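PDB 3EC6: general stress protein 26 from Bacillus anthracis, which is of unknown function but binds flavin-adenine dinucleotide and, as a member of the pyridoxamine 5'-phosphate oxidase family, probably serves as a flavin-dependent general stress protein. Local coordinates for residues M33-E38 against L42-D47; K95-S100 against L106-P111. All coordinates share one frame; numbering follows the deposited sequence.

Contact 1. Residues M33-E38 against L42-D47; sequences MMFFHE and LYVATD. With FAD (flavin-adenine dinucleotide), chain B.
Phe36 and Tyr43 form the hydrogen-bonded pair of an antiparallel hairpin: Phe36 N donates to Tyr43 O at 2.8 Å and Tyr43 N returns a bond to Phe36 O. His37 and Leu42 follow as a non-hydrogen-bonded pair. Toward the flavin the backbones part, and a water there accepts from Ala45 N and lies 2.8 Å from both Met34 O and FAD O4. The opening holds the pyrimidine edge of the isoalloxazine, consistent with the flavin site of the FMN-binding split-barrel fold: Met34 N donates to FAD O4, FAD N3 almost straight (175°) to Ala45 O, and Thr46 OG1 to FAD O2.

Val44 divides its branches: CG2 lies over one face of the Phe35 ring, 3.8 Å from its centroid, while CG1, anti to the backbone N (chi1 173°), meets selenomethionine Met33 at CE, 3.5 Å away. A bend at chi2 (-71°) lays Met33 SE against FAD C10 and N1, and chi3 then turns CE to Val44 and Thr46. A second water joins Glu38 OE1 to Tyr43 OH, while Lys95 holds Glu38 OE2 in a salt bridge.

Phe35 and Leu42 pack on strand 61-66, Phe36 and Tyr43 on Phe96 of helix 90-96; strand 113-126 pairs with 42-47 along its other edge.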
loop_
_atom_site.group_PDB
_atom_site.type_symbol
_atom_site.label_atom_id
_atom_site.label_comp_id
_atom_site.label_asym_id
_atom_site.label_seq_id
_atom_site.Cartn_x
_atom_site.Cartn_y
_atom_site.Cartn_z
HETATM N N MSE A 33 -3.531 -7.518 2.557
HETATM C CA MSE A 33 -3.827 -8.376 3.724
HETATM C C MSE A 33 -5.322 -8.200 4.051
HETATM O O MSE A 33 -5.903 -7.109 3.806
HETATM C CB MSE A 33 -2.985 -8.045 4.983
HETATM C CG MSE A 33 -1.484 -8.014 4.707
HETATM SE SE MSE A 33 -0.753 -9.752 4.386
HETATM C CE MSE A 33 0.010 -10.142 6.081
HETATM N N MSE A 34 -5.959 -9.264 4.548
HETATM C CA MSE A 34 -7.304 -9.162 5.118
HETATM C C MSE A 34 -7.223 -8.613 6.536
HETATM O O MSE A 34 -6.429 -9.073 7.348
HETATM C CB MSE A 34 -7.946 -10.542 5.160
HETATM C CG MSE A 34 -8.021 -11.069 3.796
HETATM SE SE MSE A 34 -8.922 -12.770 3.708
HETATM C CE MSE A 34 -9.846 -12.674 5.354
ATOM N N PHE A 35 -8.085 -7.657 6.853
ATOM C CA PHE A 35 -8.063 -7.059 8.187
ATOM C C PHE A 35 -9.265 -7.411 9.033
ATOM O O PHE A 35 -10.426 -7.221 8.595
ATOM C CB PHE A 35 -7.959 -5.505 8.075
ATOM C CG PHE A 35 -6.614 -5.034 7.657
ATOM C CD1 PHE A 35 -5.670 -4.640 8.606
ATOM C CD2 PHE A 35 -6.271 -5.032 6.278
ATOM C CE1 PHE A 35 -4.362 -4.208 8.185
ATOM C CE2 PHE A 35 -4.955 -4.634 5.891
ATOM C CZ PHE A 35 -4.024 -4.220 6.828
ATOM N N PHE A 36 -8.996 -7.827 10.274
ATOM C CA PHE A 36 -10.042 -7.991 11.305
ATOM C C PHE A 36 -9.867 -6.938 12.373
ATOM O O PHE A 36 -8.960 -6.126 12.300
ATOM C CB PHE A 36 -9.896 -9.387 11.947
ATOM C CG PHE A 36 -9.808 -10.467 10.939
ATOM C CD1 PHE A 36 -10.949 -10.992 10.382
ATOM C CD2 PHE A 36 -8.564 -10.892 10.471
ATOM C CE1 PHE A 36 -10.865 -11.989 9.373
ATOM C CE2 PHE A 36 -8.465 -11.902 9.476
ATOM C CZ PHE A 36 -9.609 -12.438 8.939
ATOM N N HIS A 37 -10.757 -6.896 13.367
ATOM C CA HIS A 37 -10.589 -5.820 14.344
ATOM C C HIS A 37 -11.323 -6.135 15.646
ATOM O O HIS A 37 -12.248 -7.001 15.661
ATOM C CB HIS A 37 -11.119 -4.496 13.766
ATOM C CG HIS A 37 -12.589 -4.402 13.849
ATOM N ND1 HIS A 37 -13.414 -5.076 12.981
ATOM C CD2 HIS A 37 -13.393 -3.769 14.745
ATOM C CE1 HIS A 37 -14.672 -4.864 13.334
ATOM N NE2 HIS A 37 -14.689 -4.058 14.381
ATOM N N GLU A 38 -10.853 -5.490 16.709
ATOM C CA GLU A 38 -11.590 -5.376 17.959
ATOM C C GLU A 38 -11.600 -3.912 18.298
ATOM O O GLU A 38 -10.565 -3.334 18.611
ATOM C CB GLU A 38 -10.907 -6.173 19.013
ATOM C CG GLU A 38 -11.412 -7.595 18.936
ATOM C CD GLU A 38 -11.167 -8.331 20.214
ATOM O OE1 GLU A 38 -10.292 -7.880 21.003
ATOM O OE2 GLU A 38 -11.839 -9.365 20.431
ATOM N N LEU A 42 -6.600 -3.234 14.956
ATOM C CA LEU A 42 -6.729 -4.067 13.743
ATOM C C LEU A 42 -5.862 -5.309 13.940
ATOM O O LEU A 42 -4.886 -5.312 14.677
ATOM C CB LEU A 42 -6.252 -3.329 12.456
ATOM C CG LEU A 42 -7.063 -2.063 12.187
ATOM C CD1 LEU A 42 -6.493 -1.385 10.946
ATOM C CD2 LEU A 42 -8.530 -2.365 11.965
ATOM N N TYR A 43 -6.260 -6.393 13.275
ATOM C CA TYR A 43 -5.481 -7.652 13.352
ATOM C C TYR A 43 -5.400 -8.262 11.954
ATOM O O TYR A 43 -6.366 -8.183 11.192
ATOM C CB TYR A 43 -6.182 -8.694 14.236
ATOM C CG TYR A 43 -6.266 -8.330 15.726
ATOM C CD1 TYR A 43 -5.228 -8.710 16.605
ATOM C CD2 TYR A 43 -7.333 -7.574 16.225
ATOM C CE1 TYR A 43 -5.268 -8.369 17.996
ATOM C CE2 TYR A 43 -7.368 -7.205 17.574
ATOM C CZ TYR A 43 -6.351 -7.605 18.445
ATOM O OH TYR A 43 -6.361 -7.258 19.788
ATOM N N VAL A 44 -4.263 -8.851 11.630
ATOM C CA VAL A 44 -4.108 -9.565 10.348
ATOM C C VAL A 44 -3.588 -10.969 10.698
ATOM O O VAL A 44 -2.692 -11.115 11.536
ATOM C CB VAL A 44 -3.074 -8.867 9.465
ATOM C CG1 VAL A 44 -2.773 -9.683 8.212
ATOM C CG2 VAL A 44 -3.608 -7.473 9.068
ATOM N N ALA A 45 -4.166 -11.980 10.065
ATOM C CA ALA A 45 -3.743 -13.363 10.242
ATOM C C ALA A 45 -2.677 -13.660 9.225
ATOM O O ALA A 45 -2.843 -13.356 8.017
ATOM C CB ALA A 45 -4.964 -14.281 10.066
ATOM N N THR A 46 -1.563 -14.256 9.667
ATOM C CA THR A 46 -0.490 -14.569 8.734
ATOM C C THR A 46 0.333 -15.752 9.238
ATOM O O THR A 46 0.096 -16.250 10.367
ATOM C CB THR A 46 0.373 -13.316 8.359
ATOM O OG1 THR A 46 1.121 -13.609 7.181
ATOM C CG2 THR A 46 1.300 -12.918 9.499
ATOM N N ASP A 47 1.319 -16.140 8.440
ATOM C CA ASP A 47 2.225 -17.222 8.816
ATOM C C ASP A 47 3.362 -16.603 9.628
ATOM O O ASP A 47 3.887 -15.498 9.296
ATOM C CB ASP A 47 2.777 -17.838 7.523
ATOM C CG ASP A 47 3.893 -18.849 7.779
ATOM O OD1 ASP A 47 3.603 -20.022 8.039
ATOM O OD2 ASP A 47 5.083 -18.449 7.697
HETATM P PA FAD B . 6.711 -13.375 2.305
HETATM O O1A FAD B . 7.357 -13.607 3.663
HETATM O O2A FAD B . 6.061 -14.614 1.717
HETATM O O5B FAD B . 7.813 -12.943 1.170
HETATM C C5B FAD B . 7.303 -12.511 -0.069
HETATM C C4B FAD B . 7.858 -11.109 -0.213
HETATM O O4B FAD B . 9.273 -11.212 -0.479
HETATM C C3B FAD B . 7.177 -10.395 -1.376
HETATM O O3B FAD B . 6.184 -9.483 -0.906
HETATM C C2B FAD B . 8.359 -9.795 -2.137
HETATM O O2B FAD B . 8.600 -8.464 -1.711
HETATM C C1B FAD B . 9.562 -10.660 -1.752
HETATM N N9A FAD B . 9.766 -11.764 -2.723
HETATM C C8A FAD B . 8.795 -12.349 -3.505
HETATM N N7A FAD B . 9.367 -13.312 -4.269
HETATM C C5A FAD B . 10.682 -13.366 -3.983
HETATM C C6A FAD B . 11.694 -14.178 -4.494
HETATM N N6A FAD B . 11.463 -14.866 -5.622
HETATM N N1A FAD B . 12.980 -13.994 -4.015
HETATM C C2A FAD B . 13.246 -13.029 -3.046
HETATM N N3A FAD B . 12.225 -12.227 -2.544
HETATM C C4A FAD B . 10.956 -12.400 -3.011
HETATM N N1 FAD B . -1.292 -13.187 3.280
HETATM C C2 FAD B . -1.491 -13.455 4.618
HETATM O O2 FAD B . -0.577 -14.071 5.176
HETATM N N3 FAD B . -2.610 -13.011 5.283
HETATM C C4 FAD B . -3.597 -12.323 4.610
HETATM O O4 FAD B . -4.623 -11.923 5.232
HETATM C C4X FAD B . -3.452 -12.096 3.226
HETATM N N5 FAD B . -4.451 -11.417 2.547
HETATM C C5X FAD B . -4.292 -11.206 1.184
HETATM C C6 FAD B . -5.337 -10.536 0.519
HETATM C C7 FAD B . -5.158 -10.295 -0.847
HETATM C C7M FAD B . -6.273 -9.585 -1.578
HETATM C C8 FAD B . -3.988 -10.706 -1.522
HETATM C C8M FAD B . -3.759 -10.432 -3.001
HETATM C C9 FAD B . -2.939 -11.326 -0.830
HETATM C C9A FAD B . -3.102 -11.594 0.543
HETATM N N10 FAD B . -2.084 -12.233 1.242
HETATM C C10 FAD B . -2.278 -12.506 2.596
HETATM C "C1'" FAD B . -0.749 -12.564 0.662
HETATM C "C2'" FAD B . 0.333 -11.514 0.955
HETATM O "O2'" FAD B . -0.036 -10.236 0.428
HETATM C "C3'" FAD B . 1.611 -11.950 0.235
HETATM O "O3'" FAD B . 1.926 -13.266 0.722
HETATM C "C4'" FAD B . 2.765 -10.993 0.501
HETATM O "O4'" FAD B . 3.899 -11.243 -0.391
HETATM C "C5'" FAD B . 3.236 -11.118 1.960
HETATM O "O5'" FAD B . 4.352 -10.261 2.157
HETATM P P FAD B . 5.529 -10.889 3.062
HETATM O O1P FAD B . 6.788 -10.033 2.989
HETATM O O2P FAD B . 5.056 -11.284 4.433
HETATM O O3P FAD B . 5.674 -12.208 2.165
HETATM O O HOH W 1 -5.731 -11.695 7.831
HETATM O O HOH W 2 -8.398 -5.926 21.150
#

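Contact 2. Residues K95-S100 against L106-P111; sequences KFWNNS and LRPEDP. With SO4 (sulfate ion), chain C.
Pro108 lies over one face of the Trp97 indole in a CH-pi contact, a worked example of how an indole can join the end of a helix to a following loop through dispersion and weak electrostatics. Pro108 CD stands 3.5 Å from the centroid of the five-membered ring of Trp97 and only 11° off its normal. The pyrrolidine approaches with CD near NE1 and CE2 and with CG near CG and CD1 of the indole, the two side chains crossing at about a right angle. The indole is directed by its first torsion, which sets CG opposite the backbone N (chi1 176°) just where the chain leaves helix 90-96.

Beyond the proline ring, van der Waals packing continues along the backbone. The six-membered ring of Trp97 lies against Arg107, with CH2 3.4 Å from Arg107 N and CZ2 3.5 Å from Arg107 CA, so main chain and proline share one indole face. Lys102 and Leu105, in the intervening loop, also touch Trp97.

Hydrogen bonds shape each segment from within. Asn98 ND2 donates to Phe96 O, close to the amide plane, while Asn98 OD1 accepts from Ser100 N at 3.0 Å in an Asx turn; both ends of one amide thus fix the chain after the helix. In 106-111, a type I turn runs from Arg107 to Asp110, and Asp110 OD2 uses its anti lone pair to take Leu106 N at 2.8 Å. Outside the segments, Ser100 OG donates at 2.6 Å to O4 of a sulfate, probably from the crystallisation liquor, that Arg103 also binds.

Within each segment, then, polar bonds set the backbone shape, while the contact between them rests on the indole face. Made of a CH-pi contact and packing on a peptide, with no polar bond between the segments, the junction probably depends chiefly on close fit.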
loop_
_atom_site.group_PDB
_atom_site.type_symbol
_atom_site.label_atom_id
_atom_site.label_comp_id
_atom_site.label_asym_id
_atom_site.label_seq_id
_atom_site.Cartn_x
_atom_site.Cartn_y
_atom_site.Cartn_z
ATOM N N LYS A 95 -11.460 -16.597 16.855
ATOM C CA LYS A 95 -12.504 -15.622 16.515
ATOM C C LYS A 95 -12.440 -15.213 15.050
ATOM O O LYS A 95 -13.445 -15.181 14.340
ATOM C CB LYS A 95 -12.407 -14.398 17.448
ATOM C CG LYS A 95 -13.435 -13.318 17.181
ATOM C CD LYS A 95 -13.313 -12.207 18.268
ATOM C CE LYS A 95 -14.137 -11.003 17.909
ATOM N NZ LYS A 95 -14.256 -10.149 19.164
ATOM N N PHE A 96 -11.232 -14.958 14.571
ATOM C CA PHE A 96 -11.048 -14.389 13.232
ATOM C C PHE A 96 -10.883 -15.472 12.180
ATOM O O PHE A 96 -10.901 -15.147 11.004
ATOM C CB PHE A 96 -9.846 -13.411 13.202
ATOM C CG PHE A 96 -10.021 -12.266 14.136
ATOM C CD1 PHE A 96 -11.242 -11.615 14.211
ATOM C CD2 PHE A 96 -8.937 -11.816 14.901
ATOM C CE1 PHE A 96 -11.420 -10.512 15.073
ATOM C CE2 PHE A 96 -9.099 -10.720 15.780
ATOM C CZ PHE A 96 -10.328 -10.098 15.878
ATOM N N TRP A 97 -10.671 -16.725 12.598
ATOM C CA TRP A 97 -10.421 -17.798 11.622
ATOM C C TRP A 97 -11.544 -17.881 10.587
ATOM O O TRP A 97 -12.716 -17.771 10.931
ATOM C CB TRP A 97 -10.225 -19.165 12.285
ATOM C CG TRP A 97 -10.078 -20.188 11.196
ATOM C CD1 TRP A 97 -11.058 -21.030 10.720
ATOM C CD2 TRP A 97 -8.893 -20.442 10.401
ATOM N NE1 TRP A 97 -10.545 -21.780 9.681
ATOM C CE2 TRP A 97 -9.229 -21.452 9.475
ATOM C CE3 TRP A 97 -7.580 -19.938 10.411
ATOM C CZ2 TRP A 97 -8.307 -21.943 8.535
ATOM C CZ3 TRP A 97 -6.654 -20.449 9.482
ATOM C CH2 TRP A 97 -7.033 -21.449 8.570
ATOM N N ASN A 98 -11.203 -18.087 9.323
ATOM C CA ASN A 98 -12.227 -18.323 8.292
ATOM C C ASN A 98 -11.542 -18.981 7.110
ATOM O O ASN A 98 -10.294 -18.958 7.044
ATOM C CB ASN A 98 -12.941 -17.029 7.881
ATOM C CG ASN A 98 -12.033 -16.079 7.175
ATOM O OD1 ASN A 98 -11.892 -16.128 5.945
ATOM N ND2 ASN A 98 -11.317 -15.255 7.944
ATOM N N ASN A 99 -12.306 -19.503 6.173
ATOM C CA ASN A 99 -11.685 -20.372 5.145
ATOM C C ASN A 99 -10.855 -19.603 4.099
ATOM O O ASN A 99 -10.043 -20.204 3.391
ATOM C CB ASN A 99 -12.716 -21.302 4.497
ATOM C CG ASN A 99 -13.203 -22.394 5.481
ATOM O OD1 ASN A 99 -12.538 -22.677 6.513
ATOM N ND2 ASN A 99 -14.336 -23.017 5.160
ATOM N N SER A 100 -11.009 -18.268 4.008
ATOM C CA SER A 100 -10.163 -17.560 3.074
ATOM C C SER A 100 -8.702 -17.683 3.476
ATOM O O SER A 100 -7.810 -17.658 2.599
ATOM C CB SER A 100 -10.538 -16.079 2.997
ATOM O OG SER A 100 -11.934 -15.993 2.675
ATOM N N LEU A 106 -3.143 -23.692 7.582
ATOM C CA LEU A 106 -3.885 -24.955 7.465
ATOM C C LEU A 106 -5.275 -24.970 8.121
ATOM O O LEU A 106 -6.199 -25.616 7.579
ATOM C CB LEU A 106 -3.068 -26.119 8.003
ATOM C CG LEU A 106 -1.826 -26.403 7.170
ATOM C CD1 LEU A 106 -0.848 -27.262 7.950
ATOM C CD2 LEU A 106 -2.131 -27.058 5.780
ATOM N N ARG A 107 -5.385 -24.362 9.295
ATOM C CA ARG A 107 -6.536 -24.525 10.190
ATOM C C ARG A 107 -6.258 -23.636 11.412
ATOM O O ARG A 107 -5.128 -23.196 11.590
ATOM C CB ARG A 107 -6.652 -25.991 10.597
ATOM C CG ARG A 107 -5.373 -26.543 11.302
ATOM C CD ARG A 107 -5.497 -28.048 11.664
ATOM N NE ARG A 107 -5.891 -28.799 10.468
ATOM C CZ ARG A 107 -5.020 -29.310 9.614
ATOM N NH1 ARG A 107 -3.716 -29.197 9.860
ATOM N NH2 ARG A 107 -5.443 -29.934 8.526
ATOM N N PRO A 108 -7.277 -23.337 12.234
ATOM C CA PRO A 108 -7.058 -22.443 13.384
ATOM C C PRO A 108 -6.031 -22.928 14.364
ATOM O O PRO A 108 -5.356 -22.096 15.000
ATOM C CB PRO A 108 -8.447 -22.310 14.033
ATOM C CG PRO A 108 -9.320 -23.192 13.269
ATOM C CD PRO A 108 -8.688 -23.733 12.074
ATOM N N GLU A 109 -5.823 -24.253 14.427
ATOM C CA GLU A 109 -4.779 -24.826 15.295
ATOM C C GLU A 109 -3.382 -24.883 14.675
ATOM O O GLU A 109 -2.429 -25.379 15.324
ATOM C CB GLU A 109 -5.165 -26.267 15.673
ATOM C CG GLU A 109 -6.557 -26.361 16.285
ATOM C CD GLU A 109 -7.703 -26.594 15.273
ATOM O OE1 GLU A 109 -7.575 -26.459 14.024
ATOM O OE2 GLU A 109 -8.811 -26.943 15.750
ATOM N N ASP A 110 -3.235 -24.416 13.431
ATOM C CA ASP A 110 -1.912 -24.434 12.777
ATOM C C ASP A 110 -0.913 -23.662 13.667
ATOM O O ASP A 110 -1.107 -22.461 13.924
ATOM C CB ASP A 110 -2.029 -23.767 11.409
ATOM C CG ASP A 110 -0.783 -23.896 10.552
ATOM O OD1 ASP A 110 0.321 -24.165 11.103
ATOM O OD2 ASP A 110 -0.900 -23.660 9.316
ATOM N N PRO A 111 0.175 -24.315 14.115
ATOM C CA PRO A 111 1.177 -23.593 14.915
ATOM C C PRO A 111 1.811 -22.391 14.201
ATOM O O PRO A 111 2.318 -21.490 14.883
ATOM C CB PRO A 111 2.255 -24.672 15.210
ATOM C CG PRO A 111 1.987 -25.734 14.303
ATOM C CD PRO A 111 0.554 -25.729 13.943
HETATM S S SO4 C . -12.955 -16.779 -0.464
HETATM O O1 SO4 C . -11.832 -17.614 -0.002
HETATM O O2 SO4 C . -12.581 -16.173 -1.749
HETATM O O3 SO4 C . -14.162 -17.596 -0.628
HETATM O O4 SO4 C . -13.331 -15.743 0.500
#

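Contact 1 is buried and near the centre of the chain, whereas contact 2 lies at the surface; their centres are about 12 Å apart. Strand pairing and a bound cofactor dominate the first, an indole face on a proline-containing turn the second. Neither shares a strand or helix with the other, yet 95-100 packs directly on the hairpin: besides the aromatic and charged meetings at the helix end, Phe36 CZ packs against Asn98 ND2 at 3.4 Å. The general principle illustrated is that in the buried hairpin paired strands, apolar packing and a cofactor combine, while the surface contact rests on one indole, its CH-pi contact and local turns.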